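Local coordinates for uncharacterized protein (Parabacteroides distasonis, PDB 3LM3) that is of unknown function but is probably a carbohydrate-active enzyme, a putative glycoside hydrolase or deacetylase, at residues A[45-56]-A[288-296]; A[58-67]-A[299-308]. All coordinates share one frame; numbering follows the deposited sequence. Where two conformers were deposited one is given.

In the fold
Leaving strand 21-29, the chain passes through the loop at 45-52 into helix 53-64; more than 200 residues later strand 280-287 returns parallel to strand 21-29 and runs on through helix 290-294 into helix 296-313. Interaction 1 closes the first long loop by setting residues 45-56 against 288-296; the latter comes straight off strand 280-287, whereas 45-56 lies some way beyond strand 21-29. Interaction 2 closes a second loop of equal span, with 58-67 against 299-308. The segments alternate along the sequence, so the loops cross without nesting. Together they join two neighbouring strand-to-helix units of the sheet, and they touch where Lys296 CE meets Ala58 CB and Val291 packs on Ile299.

Interaction 1: residues A[45-56]-A[288-296]; sequences RDEVDWHTLEGV and AQMVHEFGK
Two connections that lead out of neighbouring parallel strands, 21-29 and 280-287, meet where the 3-10 turn 48-50 lies on the short helix 290-294. Trp50 and His292 meet ring to ring: His292 CD2 sits over one indole face, 3.3 Å from Trp50 CG, with the five-membered ring and the imidazole inclined at 36°. In return Trp50 CA sits over the face of the His292 ring, a CH-pi contact. The other indole face carries Arg45 CD and Glu47 CG, while Gln289 NE2 approaches the ring edge.

Gln289 CG lies between the backbone N and the carbonyl carbon (chi1 59°), and the chain bends again at chi2, which brings the amide to two carboxylates. Gln289 NE2 donates to Glu47 OE2 at 3.1 Å, a bent bond from above the carboxylate plane, and more straightly (172°) to Glu293 OE1 at 2.9 Å. Arg45 NH1 meets the same Glu47 OE2 at 2.9 Å, in the guanidinium plane, and Arg30 pairs with OE1. Arg45 also reaches Glu293 through two waters. A third water joins His51 NE2 to Gln289 N. Farther along, Lys296 NZ forms a salt bridge with Glu54 OE2 at 2.6 Å.

With a donor for each carboxylate, the amide of Gln289 is fixed in rotation, and the arginines probably offset the mutual repulsion of Glu47 and Glu293.

Interaction 2: residues A[58-67]-A[299-308]; sequences ALREAFATNN and ICDAMKMWVT
Ala62 is a shallow spot on helix 58-64, where its CB fits among Cys300, Met303 and Lys304, 3.6 Å from both Cys300 O and Met303 CG, with Lys304 CG near the same methyl. The small side chain is consistent with the close approach of the axes, 7.9 Å. Met303, a selenomethionine, is one of two prominent bumps on helix 299-308, Val307 being the other. Met303 CG lies against Phe63 N at 3.5 Å; the bends at chi2 (67°) and chi3 (79°) then carry SE to the edge of the Phe63 ring, a Met-aromatic contact, and Met303 CE to Leu59 CD1 at 3.8 Å. Leu59 CD1 also meets Ile299 CG2, and Cys300 SG lies against Ala58.

The two helices run in the same sense, crossing at -23°, and lie side by side on one face of the parallel sheet, consistent with the (beta/alpha) barrel of the glycoside hydrolase/deacetylase superfamily. Leu59, Phe63 and Met303 reach strand 21-29, whereas Ile299 and Met303 rest on Trp286 of strand 280-287.

From Ala64 the chain makes a type II beta turn to Asn67 and bends round Val307. Val307 CG1 enters this bend, 3.4 Å from Thr65 O and 3.5 Å from Asn67 CB; its CG2 leans on Phe63 CD1. Asn67 ND2 donates to Phe63 O at 3.0 Å and also lies over one face of the Phe63 ring. On the outer side, Thr65 OG1 turns back to donate to Ala62 O and packs on Lys304 CG, while Thr65 CG2 abuts Thr308. Beyond it Asn66 OD1 approaches Thr308 OG1 to 3.0 Å, with Lys304 O a second possible acceptor for that hydroxyl.

Interaction 1: residues A[45-56]-A[288-296]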
# COMPACT_ATOMS: atom_id res chain seq x y z
N ARG A 45 -11.67 -20.38 -3.22
CA ARG A 45 -12.82 -19.86 -3.95
C ARG A 45 -12.57 -19.70 -5.45
O ARG A 45 -11.65 -19.00 -5.86
CB ARG A 45 -13.27 -18.53 -3.37
CG ARG A 45 -14.48 -17.93 -4.10
CD ARG A 45 -14.53 -16.46 -3.85
NE ARG A 45 -14.81 -16.14 -2.46
CZ ARG A 45 -14.49 -15.01 -1.85
NH1 ARG A 45 -13.78 -14.06 -2.46
NH2 ARG A 45 -14.85 -14.83 -0.58
N ASP A 46 -13.42 -20.31 -6.26
CA ASP A 46 -13.40 -20.19 -7.71
C ASP A 46 -14.17 -18.92 -8.09
O ASP A 46 -15.39 -18.85 -7.90
CB ASP A 46 -14.03 -21.42 -8.34
CG ASP A 46 -14.16 -21.35 -9.84
OD1 ASP A 46 -13.85 -20.32 -10.47
OD2 ASP A 46 -14.59 -22.35 -10.47
N GLU A 47 -13.46 -17.91 -8.60
CA GLU A 47 -14.06 -16.63 -8.95
C GLU A 47 -14.21 -16.39 -10.45
O GLU A 47 -14.42 -15.24 -10.87
CB GLU A 47 -13.26 -15.48 -8.33
CG GLU A 47 -13.32 -15.42 -6.82
CD GLU A 47 -12.55 -14.26 -6.26
OE1 GLU A 47 -11.61 -13.80 -6.95
OE2 GLU A 47 -12.82 -13.78 -5.15
N VAL A 48 -14.11 -17.43 -11.28
CA VAL A 48 -14.29 -17.24 -12.70
C VAL A 48 -15.58 -16.48 -13.02
O VAL A 48 -15.57 -15.53 -13.79
CB VAL A 48 -14.19 -18.58 -13.45
CG1 VAL A 48 -14.68 -18.44 -14.87
CG2 VAL A 48 -12.73 -19.09 -13.36
N ASP A 49 -16.69 -16.87 -12.39
CA ASP A 49 -17.97 -16.26 -12.67
C ASP A 49 -18.13 -14.89 -12.03
O ASP A 49 -19.07 -14.17 -12.34
CB ASP A 49 -19.10 -17.19 -12.22
CG ASP A 49 -19.12 -18.51 -12.97
OD1 ASP A 49 -18.53 -18.65 -14.08
OD2 ASP A 49 -19.75 -19.46 -12.44
N TRP A 50 -17.18 -14.49 -11.17
CA TRP A 50 -17.21 -13.22 -10.48
C TRP A 50 -16.50 -12.11 -11.28
O TRP A 50 -16.47 -10.95 -10.86
CB TRP A 50 -16.52 -13.33 -9.10
CG TRP A 50 -17.13 -14.33 -8.15
CD1 TRP A 50 -17.70 -15.51 -8.46
CD2 TRP A 50 -17.17 -14.22 -6.73
NE1 TRP A 50 -18.12 -16.16 -7.32
CE2 TRP A 50 -17.80 -15.38 -6.24
CE3 TRP A 50 -16.76 -13.25 -5.83
CZ2 TRP A 50 -18.03 -15.58 -4.87
CZ3 TRP A 50 -16.98 -13.46 -4.48
CH2 TRP A 50 -17.60 -14.60 -4.03
N HIS A 51 -15.93 -12.50 -12.43
CA HIS A 51 -15.18 -11.61 -13.30
C HIS A 51 -15.90 -11.55 -14.63
O HIS A 51 -15.98 -12.54 -15.35
CB HIS A 51 -13.73 -12.07 -13.47
CG HIS A 51 -12.92 -11.92 -12.23
ND1 HIS A 51 -12.94 -12.84 -11.20
CD2 HIS A 51 -12.14 -10.90 -11.80
CE1 HIS A 51 -12.18 -12.40 -10.21
NE2 HIS A 51 -11.68 -11.22 -10.55
N THR A 52 -16.45 -10.39 -14.95
CA THR A 52 -17.17 -10.18 -16.21
C THR A 52 -16.69 -8.88 -16.85
O THR A 52 -16.26 -7.94 -16.17
CB THR A 52 -18.70 -10.12 -16.06
OG1 THR A 52 -19.07 -8.91 -15.40
CG2 THR A 52 -19.23 -11.35 -15.32
N LEU A 53 -16.79 -8.83 -18.18
CA LEU A 53 -16.50 -7.61 -18.90
C LEU A 53 -17.38 -6.47 -18.41
O LEU A 53 -16.89 -5.39 -18.16
CB LEU A 53 -16.70 -7.83 -20.39
CG LEU A 53 -16.63 -6.58 -21.29
CD1 LEU A 53 -15.26 -5.86 -21.19
CD2 LEU A 53 -16.96 -6.96 -22.73
N GLU A 54 -18.68 -6.70 -18.28
CA GLU A 54 -19.55 -5.61 -17.85
C GLU A 54 -19.20 -5.11 -16.46
O GLU A 54 -19.29 -3.91 -16.21
CB GLU A 54 -21.04 -5.98 -17.90
CG GLU A 54 -21.99 -4.99 -17.11
CD GLU A 54 -21.87 -3.46 -17.46
OE1 GLU A 54 -20.93 -3.01 -18.16
OE2 GLU A 54 -22.76 -2.70 -17.01
N GLY A 55 -18.79 -5.99 -15.55
CA GLY A 55 -18.44 -5.56 -14.22
C GLY A 55 -17.19 -4.71 -14.18
O GLY A 55 -17.10 -3.73 -13.44
N VAL A 56 -16.17 -5.09 -14.97
CA VAL A 56 -14.95 -4.38 -15.03
C VAL A 56 -15.16 -2.99 -15.67
O VAL A 56 -14.67 -1.98 -15.21
CB VAL A 56 -13.95 -5.28 -15.78
CG1 VAL A 56 -12.68 -4.57 -15.99
CG2 VAL A 56 -13.73 -6.60 -14.97
N ALA A 288 -11.73 -6.30 -8.61
CA ALA A 288 -12.86 -6.30 -9.56
C ALA A 288 -13.99 -7.20 -9.07
O ALA A 288 -15.17 -6.90 -9.30
CB ALA A 288 -12.39 -6.73 -10.91
N GLN A 289 -13.65 -8.31 -8.44
CA GLN A 289 -14.66 -9.27 -7.98
C GLN A 289 -15.62 -8.68 -6.95
O GLN A 289 -16.67 -9.30 -6.66
CB GLN A 289 -14.02 -10.56 -7.47
CG GLN A 289 -13.05 -10.46 -6.29
CD GLN A 289 -13.70 -10.17 -4.96
OE1 GLN A 289 -13.66 -9.06 -4.47
NE2 GLN A 289 -14.31 -11.19 -4.34
N MSE A 290 -15.32 -7.51 -6.40
CA MSE A 290 -16.22 -6.90 -5.41
C MSE A 290 -17.58 -6.60 -6.00
O MSE A 290 -18.62 -6.63 -5.28
CB MSE A 290 -15.64 -5.62 -4.80
CG MSE A 290 -14.57 -5.86 -3.80
SE MSE A 290 -13.93 -4.33 -2.85
CE MSE A 290 -13.74 -3.17 -4.40
N VAL A 291 -17.63 -6.30 -7.29
CA VAL A 291 -18.92 -6.03 -7.98
C VAL A 291 -19.83 -7.26 -7.84
O VAL A 291 -21.02 -7.13 -7.55
CB VAL A 291 -18.69 -5.66 -9.47
CG1 VAL A 291 -19.95 -5.83 -10.30
CG2 VAL A 291 -18.08 -4.26 -9.57
N HIS A 292 -19.27 -8.45 -8.03
CA HIS A 292 -20.04 -9.69 -7.87
C HIS A 292 -20.33 -10.00 -6.40
O HIS A 292 -21.46 -10.42 -6.04
CB HIS A 292 -19.29 -10.87 -8.48
CG HIS A 292 -20.12 -12.10 -8.61
ND1 HIS A 292 -20.98 -12.28 -9.67
CD2 HIS A 292 -20.22 -13.22 -7.85
CE1 HIS A 292 -21.58 -13.45 -9.55
NE2 HIS A 292 -21.13 -14.04 -8.46
N GLU A 293 -19.34 -9.82 -5.53
CA GLU A 293 -19.51 -10.21 -4.12
C GLU A 293 -20.55 -9.35 -3.40
O GLU A 293 -21.34 -9.85 -2.58
CB GLU A 293 -18.18 -10.16 -3.38
CG GLU A 293 -18.27 -10.83 -2.01
CD GLU A 293 -16.95 -11.13 -1.36
OE1 GLU A 293 -15.87 -10.79 -1.89
OE2 GLU A 293 -17.01 -11.70 -0.22
N PHE A 294 -20.57 -8.06 -3.72
CA PHE A 294 -21.35 -7.07 -2.96
C PHE A 294 -22.43 -6.35 -3.73
O PHE A 294 -23.28 -5.70 -3.12
CB PHE A 294 -20.41 -6.06 -2.33
CG PHE A 294 -19.38 -6.68 -1.43
CD1 PHE A 294 -19.76 -7.38 -0.29
CD2 PHE A 294 -18.04 -6.65 -1.74
CE1 PHE A 294 -18.81 -7.98 0.54
CE2 PHE A 294 -17.09 -7.25 -0.90
CZ PHE A 294 -17.50 -7.93 0.22
N GLY A 295 -22.42 -6.46 -5.04
CA GLY A 295 -23.42 -5.87 -5.90
C GLY A 295 -22.83 -4.75 -6.74
O GLY A 295 -22.06 -3.92 -6.23
N LYS A 296 -23.22 -4.69 -8.01
CA LYS A 296 -22.66 -3.73 -8.93
C LYS A 296 -23.01 -2.30 -8.54
O LYS A 296 -22.13 -1.43 -8.54
CB LYS A 296 -23.11 -4.04 -10.36
CG LYS A 296 -22.60 -3.09 -11.39
CD LYS A 296 -23.02 -3.56 -12.80
CE LYS A 296 -23.78 -2.50 -13.56
NZ LYS A 296 -24.26 -3.03 -14.88
O HOH W 1 -14.88 -12.45 1.06
O HOH W 2 -13.03 -11.80 -1.06
O HOH W 3 -10.90 -9.34 -8.56

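Interaction 2: residues A[58-67]-A[299-308]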
# COMPACT_ATOMS: atom_id res chain seq x y z
N ALA A 58 -17.99 -1.33 -15.84
CA ALA A 58 -18.77 -0.49 -14.96
C ALA A 58 -17.91 0.14 -13.88
O ALA A 58 -18.08 1.30 -13.55
CB ALA A 58 -19.89 -1.32 -14.32
N LEU A 59 -16.98 -0.63 -13.32
CA LEU A 59 -16.12 -0.10 -12.29
C LEU A 59 -15.20 1.00 -12.85
O LEU A 59 -15.01 2.03 -12.19
CB LEU A 59 -15.34 -1.26 -11.63
CG LEU A 59 -14.67 -0.95 -10.31
CD1 LEU A 59 -15.68 -0.50 -9.26
CD2 LEU A 59 -13.93 -2.24 -9.85
N ARG A 60 -14.65 0.80 -14.05
CA ARG A 60 -13.81 1.82 -14.69
C ARG A 60 -14.59 3.09 -15.01
O ARG A 60 -14.08 4.17 -14.85
CB ARG A 60 -13.13 1.29 -15.97
CG ARG A 60 -12.16 2.20 -16.76
CD ARG A 60 -11.10 2.59 -15.86
NE ARG A 60 -9.99 3.42 -16.35
CZ ARG A 60 -10.00 4.74 -16.50
NH1 ARG A 60 -11.14 5.43 -16.46
NH2 ARG A 60 -8.87 5.36 -16.66
N GLU A 61 -15.82 2.93 -15.48
CA GLU A 61 -16.67 4.07 -15.76
C GLU A 61 -17.01 4.85 -14.49
O GLU A 61 -17.02 6.08 -14.49
CB GLU A 61 -17.91 3.58 -16.55
CG GLU A 61 -17.46 3.10 -17.97
CD GLU A 61 -18.53 2.56 -18.92
OE1 GLU A 61 -19.61 2.17 -18.44
OE2 GLU A 61 -18.22 2.51 -20.16
N ALA A 62 -17.22 4.14 -13.38
CA ALA A 62 -17.44 4.79 -12.11
C ALA A 62 -16.22 5.65 -11.72
O ALA A 62 -16.34 6.80 -11.27
CB ALA A 62 -17.76 3.74 -11.02
N PHE A 63 -15.03 5.06 -11.88
CA PHE A 63 -13.76 5.76 -11.60
C PHE A 63 -13.57 7.04 -12.40
O PHE A 63 -13.05 8.01 -11.89
CB PHE A 63 -12.60 4.80 -11.85
CG PHE A 63 -11.23 5.42 -11.79
CD1 PHE A 63 -10.58 5.59 -10.58
CD2 PHE A 63 -10.57 5.81 -12.95
CE1 PHE A 63 -9.27 6.15 -10.53
CE2 PHE A 63 -9.31 6.35 -12.90
CZ PHE A 63 -8.66 6.52 -11.71
N ALA A 64 -14.03 7.03 -13.65
CA ALA A 64 -13.88 8.19 -14.51
C ALA A 64 -14.83 9.33 -14.17
O ALA A 64 -14.66 10.43 -14.71
CB ALA A 64 -14.09 7.76 -15.96
N THR A 65 -15.83 9.09 -13.31
CA THR A 65 -16.79 10.16 -12.96
C THR A 65 -16.09 11.36 -12.36
O THR A 65 -15.39 11.24 -11.38
CB THR A 65 -17.80 9.64 -11.89
OG1 THR A 65 -18.36 8.41 -12.35
CG2 THR A 65 -18.93 10.65 -11.64
N ASN A 66 -16.29 12.54 -12.96
CA ASN A 66 -15.64 13.76 -12.51
C ASN A 66 -14.12 13.64 -12.52
O ASN A 66 -13.41 14.36 -11.81
CB ASN A 66 -16.15 14.15 -11.11
CG ASN A 66 -17.62 14.47 -11.11
OD1 ASN A 66 -18.43 13.79 -10.44
ND2 ASN A 66 -18.00 15.50 -11.86
N ASN A 67 -13.61 12.74 -13.37
CA ASN A 67 -12.20 12.35 -13.33
C ASN A 67 -11.71 11.97 -14.73
O ASN A 67 -11.14 10.90 -14.94
CB ASN A 67 -12.06 11.19 -12.32
CG ASN A 67 -10.63 10.76 -12.04
OD1 ASN A 67 -9.69 11.55 -12.10
ND2 ASN A 67 -10.48 9.49 -11.67
N ILE A 299 -21.05 -1.10 -5.25
CA ILE A 299 -19.61 -0.92 -5.41
C ILE A 299 -19.32 0.21 -6.40
O ILE A 299 -18.44 1.03 -6.15
CB ILE A 299 -18.92 -2.26 -5.76
CG1 ILE A 299 -19.11 -3.24 -4.60
CG2 ILE A 299 -17.43 -2.10 -6.09
CD1 ILE A 299 -18.48 -2.78 -3.30
N CYS A 300 -20.08 0.29 -7.48
CA CYS A 300 -19.92 1.42 -8.39
C CYS A 300 -20.31 2.75 -7.75
O CYS A 300 -19.63 3.77 -7.98
CB CYS A 300 -20.63 1.17 -9.70
SG CYS A 300 -19.87 -0.13 -10.71
N ASP A 301 -21.38 2.78 -6.94
CA ASP A 301 -21.72 4.00 -6.21
C ASP A 301 -20.60 4.39 -5.24
O ASP A 301 -20.28 5.56 -5.10
CB ASP A 301 -23.03 3.85 -5.42
CG ASP A 301 -24.27 3.92 -6.29
OD1 ASP A 301 -24.19 4.27 -7.49
OD2 ASP A 301 -25.34 3.58 -5.74
N ALA A 302 -20.00 3.41 -4.57
CA ALA A 302 -18.90 3.70 -3.67
C ALA A 302 -17.71 4.30 -4.42
O ALA A 302 -17.08 5.27 -3.96
CB ALA A 302 -18.48 2.41 -2.92
N MSE A 303 -17.39 3.73 -5.58
CA MSE A 303 -16.27 4.24 -6.38
C MSE A 303 -16.54 5.67 -6.82
O MSE A 303 -15.68 6.53 -6.71
CB MSE A 303 -16.10 3.36 -7.61
CG MSE A 303 -15.05 3.83 -8.61
SE MSE A 303 -13.22 3.75 -7.94
CE MSE A 303 -12.90 1.85 -8.19
N LYS A 304 -17.75 5.93 -7.34
CA LYS A 304 -18.13 7.28 -7.75
C LYS A 304 -18.03 8.26 -6.57
O LYS A 304 -17.54 9.39 -6.72
CB LYS A 304 -19.56 7.29 -8.32
CG LYS A 304 -19.75 6.54 -9.62
CD LYS A 304 -21.24 6.52 -10.05
CE LYS A 304 -21.46 5.68 -11.32
NZ LYS A 304 -22.91 5.56 -11.67
N MSE A 305 -18.49 7.84 -5.40
CA MSE A 305 -18.51 8.69 -4.24
C MSE A 305 -17.07 9.06 -3.82
O MSE A 305 -16.74 10.22 -3.54
CB MSE A 305 -19.22 7.95 -3.11
CG MSE A 305 -19.75 8.84 -2.07
SE MSE A 305 -20.77 7.86 -0.77
CE MSE A 305 -22.50 7.95 -1.67
N TRP A 306 -16.21 8.03 -3.79
CA TRP A 306 -14.84 8.20 -3.42
C TRP A 306 -14.14 9.21 -4.34
O TRP A 306 -13.52 10.19 -3.88
CB TRP A 306 -14.12 6.84 -3.46
CG TRP A 306 -12.62 6.96 -3.22
CD1 TRP A 306 -11.96 7.76 -2.31
CD2 TRP A 306 -11.61 6.24 -3.92
NE1 TRP A 306 -10.61 7.57 -2.41
CE2 TRP A 306 -10.36 6.65 -3.41
CE3 TRP A 306 -11.64 5.30 -4.96
CZ2 TRP A 306 -9.15 6.13 -3.87
CZ3 TRP A 306 -10.44 4.79 -5.42
CH2 TRP A 306 -9.21 5.23 -4.90
N VAL A 307 -14.22 8.98 -5.65
CA VAL A 307 -13.53 9.85 -6.60
C VAL A 307 -14.14 11.24 -6.59
O VAL A 307 -13.41 12.24 -6.49
CB VAL A 307 -13.58 9.23 -8.00
CG1 VAL A 307 -13.08 10.21 -9.09
CG2 VAL A 307 -12.78 7.91 -8.02
N THR A 308 -15.46 11.34 -6.66
CA THR A 308 -16.12 12.63 -6.69
C THR A 308 -15.86 13.43 -5.41
O THR A 308 -15.61 14.63 -5.47
CB THR A 308 -17.63 12.47 -6.85
OG1 THR A 308 -17.92 11.91 -8.14
CG2 THR A 308 -18.33 13.82 -6.71